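Local coordinates for heme utilization carrier protein (Escherichia coli O157:H7, PDB 6U9J), which probably binds heme in the cytosol as a carrier for heme utilization, probably in the pathway of anaerobic heme breakdown, at residues A[48-59]-A[69-77]. Residues are numbered along the deposited sequence; the frame is centred on the assembly and turned at random. Where two conformers were deposited one is given.
Sequences WDTVCEWGNVTT and EFSGELPSG. With PO4 (phosphate ion), chain E.
The indole of W48 is held in two ways by one short loop: L74 lies over its face while the carbonyl of P75 meets its edge. CD2 of L74 sits 3.6 Å from the centroid of the W48 six-membered ring, a CH-pi contact made nearly along the ring normal. In the ring plane, W48 NE1 donates to P75 O over 2.8 Å, with an N-H...O angle of 160°. W48 carries its indole off helix 44-51 toward this loop, its CG turned away from the backbone N (chi1 -167°). The other branch of L74, CD1, comes within 3.3 Å of T59 OG1, and V51 CG1 packs against L74 CD2. Further along, the segments become an antiparallel hairpin at the edge of the chain's own six-stranded sheet, where E69 and F70 pair with a strand of the second subunit. V57 and G72 form a hydrogen-bonded pair, as do T59 and F70. At G72 the chain turns a corner out of this sheet. Beyond it, a water accepts from L74 N (2.9 Å) and donates to V51 O and G55 O, tying the loop to the type I turn V51-W54 and the residue after it.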
ATOM      1  N   TRP A  48       2.032  16.482   6.966  1.00 18.67           N
ATOM      2  CA  TRP A  48       1.212  15.384   7.459  1.00 19.33           C
ATOM      3  C   TRP A  48       0.188  15.884   8.471  1.00 19.10           C
ATOM      4  O   TRP A  48      -1.013  15.614   8.340  1.00 19.54           O
ATOM      5  CB  TRP A  48       2.101  14.293   8.079  1.00 17.78           C
ATOM      6  CG  TRP A  48       1.325  13.026   8.304  1.00 17.98           C
ATOM      7  CD1 TRP A  48       0.538  12.721   9.373  1.00 19.67           C
ATOM      8  CD2 TRP A  48       1.203  11.941   7.386  1.00 18.76           C
ATOM      9  NE1 TRP A  48      -0.061  11.489   9.183  1.00 19.62           N
ATOM     10  CE2 TRP A  48       0.355  10.981   7.982  1.00 19.84           C
ATOM     11  CE3 TRP A  48       1.744  11.679   6.124  1.00 17.24           C
ATOM     12  CZ2 TRP A  48       0.018   9.783   7.341  1.00 20.51           C
ATOM     13  CZ3 TRP A  48       1.421  10.486   5.496  1.00 20.30           C
ATOM     14  CH2 TRP A  48       0.568   9.555   6.104  1.00 18.71           C
ATOM     15  N   ASP A  49       0.646  16.626   9.488  1.00 18.81           N
ATOM     16  CA  ASP A  49      -0.254  17.094  10.538  1.00 23.25           C
ATOM     17  C   ASP A  49      -1.334  18.030   9.997  1.00 20.16           C
ATOM     18  O   ASP A  49      -2.446  18.079  10.544  1.00 21.13           O
ATOM     19  CB  ASP A  49       0.553  17.785  11.635  1.00 18.77           C
ATOM     20  CG  ASP A  49       1.405  16.810  12.449  1.00 27.49           C
ATOM     21  OD1 ASP A  49       1.261  15.580  12.277  1.00 31.79           O
ATOM     22  OD2 ASP A  49       2.242  17.289  13.232  1.00 35.54           O
ATOM     23  N   THR A  50      -1.034  18.773   8.926  1.00 17.83           N
ATOM     24  CA  THR A  50      -2.029  19.654   8.322  1.00 19.32           C
ATOM     25  C   THR A  50      -3.124  18.856   7.623  1.00 18.18           C
ATOM     26  O   THR A  50      -4.312  19.115   7.827  1.00 19.91           O
ATOM     27  CB  THR A  50      -1.344  20.619   7.352  1.00 18.88           C
ATOM     28  OG1 THR A  50      -0.469  21.479   8.086  1.00 20.67           O
ATOM     29  CG2 THR A  50      -2.368  21.490   6.621  1.00 21.47           C
ATOM     30  N   VAL A  51      -2.741  17.842   6.840  1.00 17.31           N
ATOM     31  CA  VAL A  51      -3.723  17.042   6.099  1.00 17.40           C
ATOM     32  C   VAL A  51      -4.627  16.274   7.051  1.00 17.21           C
ATOM     33  O   VAL A  51      -5.791  15.992   6.736  1.00 18.41           O
ATOM     34  CB  VAL A  51      -2.992  16.106   5.111  1.00 18.49           C
ATOM     35  CG1 VAL A  51      -3.972  15.188   4.346  1.00 17.38           C
ATOM     36  CG2 VAL A  51      -2.166  16.923   4.136  1.00 21.16           C
ATOM     37  N   CYS A  52      -4.110  15.923   8.234  1.00 18.45           N
ATOM     38  CA  CYS A  52      -4.907  15.223   9.235  1.00 19.84           C
ATOM     39  C   CYS A  52      -6.145  16.005   9.655  1.00 19.64           C
ATOM     40  O   CYS A  52      -7.051  15.431  10.270  1.00 22.62           O
ATOM     41  CB  CYS A  52      -4.059  14.939  10.479  1.00 20.57           C
ATOM     42  SG  CYS A  52      -2.875  13.579  10.278  1.00 21.29           S
ATOM     43  N   GLU A  53      -6.213  17.299   9.341  1.00 20.75           N
ATOM     44  CA  GLU A  53      -7.349  18.114   9.731  1.00 21.05           C
ATOM     45  C   GLU A  53      -8.368  18.310   8.617  1.00 20.76           C
ATOM     46  O   GLU A  53      -9.408  18.931   8.857  1.00 27.16           O
ATOM     47  CB  GLU A  53      -6.859  19.480  10.212  1.00 24.01           C
ATOM     48  CG  GLU A  53      -5.873  19.362  11.353  1.00 27.16           C
ATOM     49  CD  GLU A  53      -5.465  20.704  11.909  1.00 38.28           C
ATOM     50  OE1 GLU A  53      -5.614  20.909  13.138  1.00 35.19           O
ATOM     51  OE2 GLU A  53      -4.994  21.546  11.120  1.00 40.06           O
ATOM     52  N   TRP A  54      -8.110  17.777   7.421  1.00 17.56           N
ATOM     53  CA  TRP A  54      -8.869  18.151   6.230  1.00 18.01           C
ATOM     54  C   TRP A  54     -10.126  17.324   6.003  1.00 20.54           C
ATOM     55  O   TRP A  54     -10.889  17.643   5.077  1.00 23.12           O
ATOM     56  CB  TRP A  54      -7.980  18.025   4.996  1.00 20.58           C
ATOM     57  CG  TRP A  54      -6.924  19.066   4.869  1.00 18.10           C
ATOM     58  CD1 TRP A  54      -6.696  20.125   5.704  1.00 19.53           C
ATOM     59  CD2 TRP A  54      -5.951  19.159   3.821  1.00 20.26           C
ATOM     60  NE1 TRP A  54      -5.632  20.864   5.242  1.00 17.94           N
ATOM     61  CE2 TRP A  54      -5.157  20.292   4.088  1.00 19.68           C
ATOM     62  CE3 TRP A  54      -5.676  18.389   2.680  1.00 19.18           C
ATOM     63  CZ2 TRP A  54      -4.104  20.681   3.252  1.00 19.32           C
ATOM     64  CZ3 TRP A  54      -4.623  18.768   1.856  1.00 20.00           C
ATOM     65  CH2 TRP A  54      -3.848  19.907   2.150  1.00 19.03           C
ATOM     66  N   GLY A  55     -10.364  16.277   6.787  1.00 22.39           N
ATOM     67  CA  GLY A  55     -11.480  15.388   6.496  1.00 25.97           C
ATOM     68  C   GLY A  55     -11.104  14.210   5.616  1.00 23.08           C
ATOM     69  O   GLY A  55      -9.958  13.753   5.641  1.00 22.03           O
ATOM     70  N   ASN A  56     -12.047  13.700   4.828  1.00 21.43           N
ATOM     71  CA  ASN A  56     -11.776  12.488   4.065  1.00 23.20           C
ATOM     72  C   ASN A  56     -10.874  12.785   2.873  1.00 22.69           C
ATOM     73  O   ASN A  56     -11.228  13.575   1.986  1.00 26.21           O
ATOM     74  CB  ASN A  56     -13.079  11.844   3.606  1.00 24.72           C
ATOM     75  CG  ASN A  56     -13.930  11.367   4.775  1.00 29.38           C
ATOM     76  OD1 ASN A  56     -13.441  10.691   5.681  1.00 31.63           O
ATOM     77  ND2 ASN A  56     -15.215  11.711   4.752  1.00 43.82           N
ATOM     78  N   VAL A  57      -9.711  12.138   2.851  1.00 22.78           N
ATOM     79  CA  VAL A  57      -8.786  12.190   1.730  1.00 22.13           C
ATOM     80  C   VAL A  57      -8.532  10.759   1.259  1.00 23.42           C
ATOM     81  O   VAL A  57      -8.928   9.793   1.909  1.00 28.40           O
ATOM     82  CB  VAL A  57      -7.465  12.898   2.097  1.00 19.51           C
ATOM     83  CG1 VAL A  57      -7.729  14.368   2.461  1.00 20.95           C
ATOM     84  CG2 VAL A  57      -6.741  12.179   3.245  1.00 20.28           C
ATOM     85  N   THR A  58      -7.859  10.626   0.119  1.00 20.29           N
ATOM     86  CA  THR A  58      -7.473   9.322  -0.408  1.00 18.99           C
ATOM     87  C   THR A  58      -5.959   9.177  -0.381  1.00 19.22           C
ATOM     88  O   THR A  58      -5.242   9.925  -1.054  1.00 21.25           O
ATOM     89  CB  THR A  58      -7.992   9.120  -1.828  1.00 22.31           C
ATOM     90  OG1 THR A  58      -9.415   9.288  -1.839  1.00 28.37           O
ATOM     91  CG2 THR A  58      -7.630   7.714  -2.328  1.00 26.80           C
ATOM     92  N   THR A  59      -5.479   8.198   0.381  1.00 20.35           N
ATOM     93  CA  THR A  59      -4.065   7.878   0.472  1.00 20.26           C
ATOM     94  C   THR A  59      -3.786   6.665  -0.398  1.00 20.01           C
ATOM     95  O   THR A  59      -4.508   5.668  -0.316  1.00 23.85           O
ATOM     96  CB  THR A  59      -3.671   7.586   1.919  1.00 22.23           C
ATOM     97  OG1 THR A  59      -3.992   8.718   2.735  1.00 25.68           O
ATOM     98  CG2 THR A  59      -2.183   7.290   2.018  1.00 23.68           C
ATOM     99  N   GLU A  69      -5.784   2.004  -2.132  1.00 24.81           N
ATOM    100  CA  GLU A  69      -6.134   3.366  -1.778  1.00 29.04           C
ATOM    101  C   GLU A  69      -7.097   3.333  -0.618  1.00 25.16           C
ATOM    102  O   GLU A  69      -7.985   2.478  -0.547  1.00 31.94           O
ATOM    103  CB  GLU A  69      -6.735   4.147  -2.945  1.00 32.56           C
ATOM    104  CG  GLU A  69      -7.722   3.414  -3.787  1.00 38.01           C
ATOM    105  CD  GLU A  69      -7.877   4.069  -5.156  1.00 50.71           C
ATOM    106  OE1 GLU A  69      -7.209   3.631  -6.118  1.00 47.93           O
ATOM    107  OE2 GLU A  69      -8.653   5.043  -5.264  1.00 51.48           O
ATOM    108  N   PHE A  70      -6.910   4.263   0.299  1.00 20.48           N
ATOM    109  CA  PHE A  70      -7.732   4.347   1.498  0.57 22.00           C
ATOM    110  C   PHE A  70      -8.394   5.710   1.542  1.00 24.48           C
ATOM    111  O   PHE A  70      -7.708   6.736   1.550  1.00 27.27           O
ATOM    112  CB  PHE A  70      -6.926   4.142   2.778  0.57 24.22           C
ATOM    113  CG  PHE A  70      -7.729   4.390   4.033  0.57 24.90           C
ATOM    114  CD1 PHE A  70      -8.579   3.415   4.527  0.57 30.97           C
ATOM    115  CD2 PHE A  70      -7.636   5.596   4.713  0.57 24.94           C
ATOM    116  CE1 PHE A  70      -9.322   3.635   5.674  0.57 29.42           C
ATOM    117  CE2 PHE A  70      -8.376   5.822   5.864  0.57 30.32           C
ATOM    118  CZ  PHE A  70      -9.218   4.839   6.343  0.57 34.76           C
ATOM    119  N   SER A  71      -9.719   5.715   1.572  1.00 26.03           N
ATOM    120  CA  SER A  71     -10.498   6.939   1.662  1.00 26.67           C
ATOM    121  C   SER A  71     -10.950   7.109   3.106  1.00 30.06           C
ATOM    122  O   SER A  71     -11.614   6.226   3.661  1.00 32.89           O
ATOM    123  CB  SER A  71     -11.693   6.889   0.707  1.00 29.31           C
ATOM    124  OG  SER A  71     -12.488   8.053   0.813  1.00 39.33           O
ATOM    125  N   GLY A  72     -10.578   8.228   3.709  1.00 24.71           N
ATOM    126  CA  GLY A  72     -10.934   8.517   5.080  1.00 24.03           C
ATOM    127  C   GLY A  72      -9.967   9.533   5.653  1.00 23.20           C
ATOM    128  O   GLY A  72      -9.088  10.042   4.965  1.00 22.15           O
ATOM    129  N   GLU A  73     -10.139   9.805   6.940  1.00 22.52           N
ATOM    130  CA  GLU A  73      -9.277  10.782   7.582  1.00 23.35           C
ATOM    131  C   GLU A  73      -7.860  10.234   7.693  1.00 24.43           C
ATOM    132  O   GLU A  73      -7.658   9.054   7.996  1.00 24.10           O
ATOM    133  CB  GLU A  73      -9.828  11.139   8.959  1.00 27.01           C
ATOM    134  CG  GLU A  73     -11.166  11.855   8.884  1.00 31.99           C
ATOM    135  CD  GLU A  73     -11.606  12.433  10.218  1.00 45.07           C
ATOM    136  OE1 GLU A  73     -11.214  11.880  11.270  1.00 48.78           O
ATOM    137  OE2 GLU A  73     -12.354  13.434  10.208  1.00 46.60           O
ATOM    138  N   LEU A  74      -6.874  11.095   7.436  1.00 21.67           N
ATOM    139  CA  LEU A  74      -5.483  10.686   7.560  1.00 21.38           C
ATOM    140  C   LEU A  74      -5.150  10.453   9.030  1.00 21.50           C
ATOM    141  O   LEU A  74      -5.375  11.346   9.855  1.00 21.39           O
ATOM    142  CB  LEU A  74      -4.563  11.758   6.969  1.00 18.92           C
ATOM    143  CG  LEU A  74      -3.145  11.292   6.645  1.00 19.68           C
ATOM    144  CD1 LEU A  74      -3.169  10.314   5.475  1.00 19.84           C
ATOM    145  CD2 LEU A  74      -2.203  12.464   6.376  1.00 18.05           C
ATOM    146  N   PRO A  75      -4.634   9.278   9.406  1.00 19.05           N
ATOM    147  CA  PRO A  75      -4.283   9.046  10.812  1.00 21.36           C
ATOM    148  C   PRO A  75      -3.085   9.881  11.233  1.00 18.46           C
ATOM    149  O   PRO A  75      -2.169  10.129  10.445  1.00 22.14           O
ATOM    150  CB  PRO A  75      -3.965   7.546  10.864  1.00 23.17           C
ATOM    151  CG  PRO A  75      -3.639   7.157   9.474  1.00 28.51           C
ATOM    152  CD  PRO A  75      -4.376   8.106   8.556  1.00 20.27           C
ATOM    153  N   SER A  76      -3.107  10.322  12.488  1.00 22.28           N
ATOM    154  CA  SER A  76      -1.932  10.931  13.079  1.00 25.05           C
ATOM    155  C   SER A  76      -0.847   9.874  13.283  1.00 21.95           C
ATOM    156  O   SER A  76      -1.091   8.664  13.204  1.00 21.65           O
ATOM    157  CB  SER A  76      -2.281  11.580  14.416  1.00 23.92           C
ATOM    158  OG  SER A  76      -2.462  10.596  15.421  1.00 31.81           O
ATOM    159  N   GLY A  77       0.373  10.338  13.544  1.00 20.94           N
ATOM    160  CA  GLY A  77       1.457   9.407  13.769  1.00 21.92           C
ATOM    161  C   GLY A  77       2.503   9.970  14.707  1.00 25.05           C
ATOM    162  O   GLY A  77       2.463  11.141  15.091  1.00 25.76           O
TER
HETATM  163  P   PO4 E 201     -13.198  10.521  -1.177  1.00 89.38           P
HETATM  164  O1  PO4 E 201     -11.930  10.441  -0.343  1.00 41.42           O
HETATM  165  O2  PO4 E 201     -13.858   9.161  -1.224  1.00 77.20           O
HETATM  166  O3  PO4 E 201     -14.148  11.526  -0.565  1.00 57.34           O
HETATM  167  O4  PO4 E 201     -12.872  10.950  -2.589  1.00 50.51           O
HETATM  168  O   HOH W   1       0.548  13.388  13.510  1.00 34.38           O
HETATM  169  O   HOH W   2      -7.549  13.883   6.958  1.00 22.23           O
HETATM  170  O   HOH W   3      -6.773   8.527   3.653  1.00 26.16           O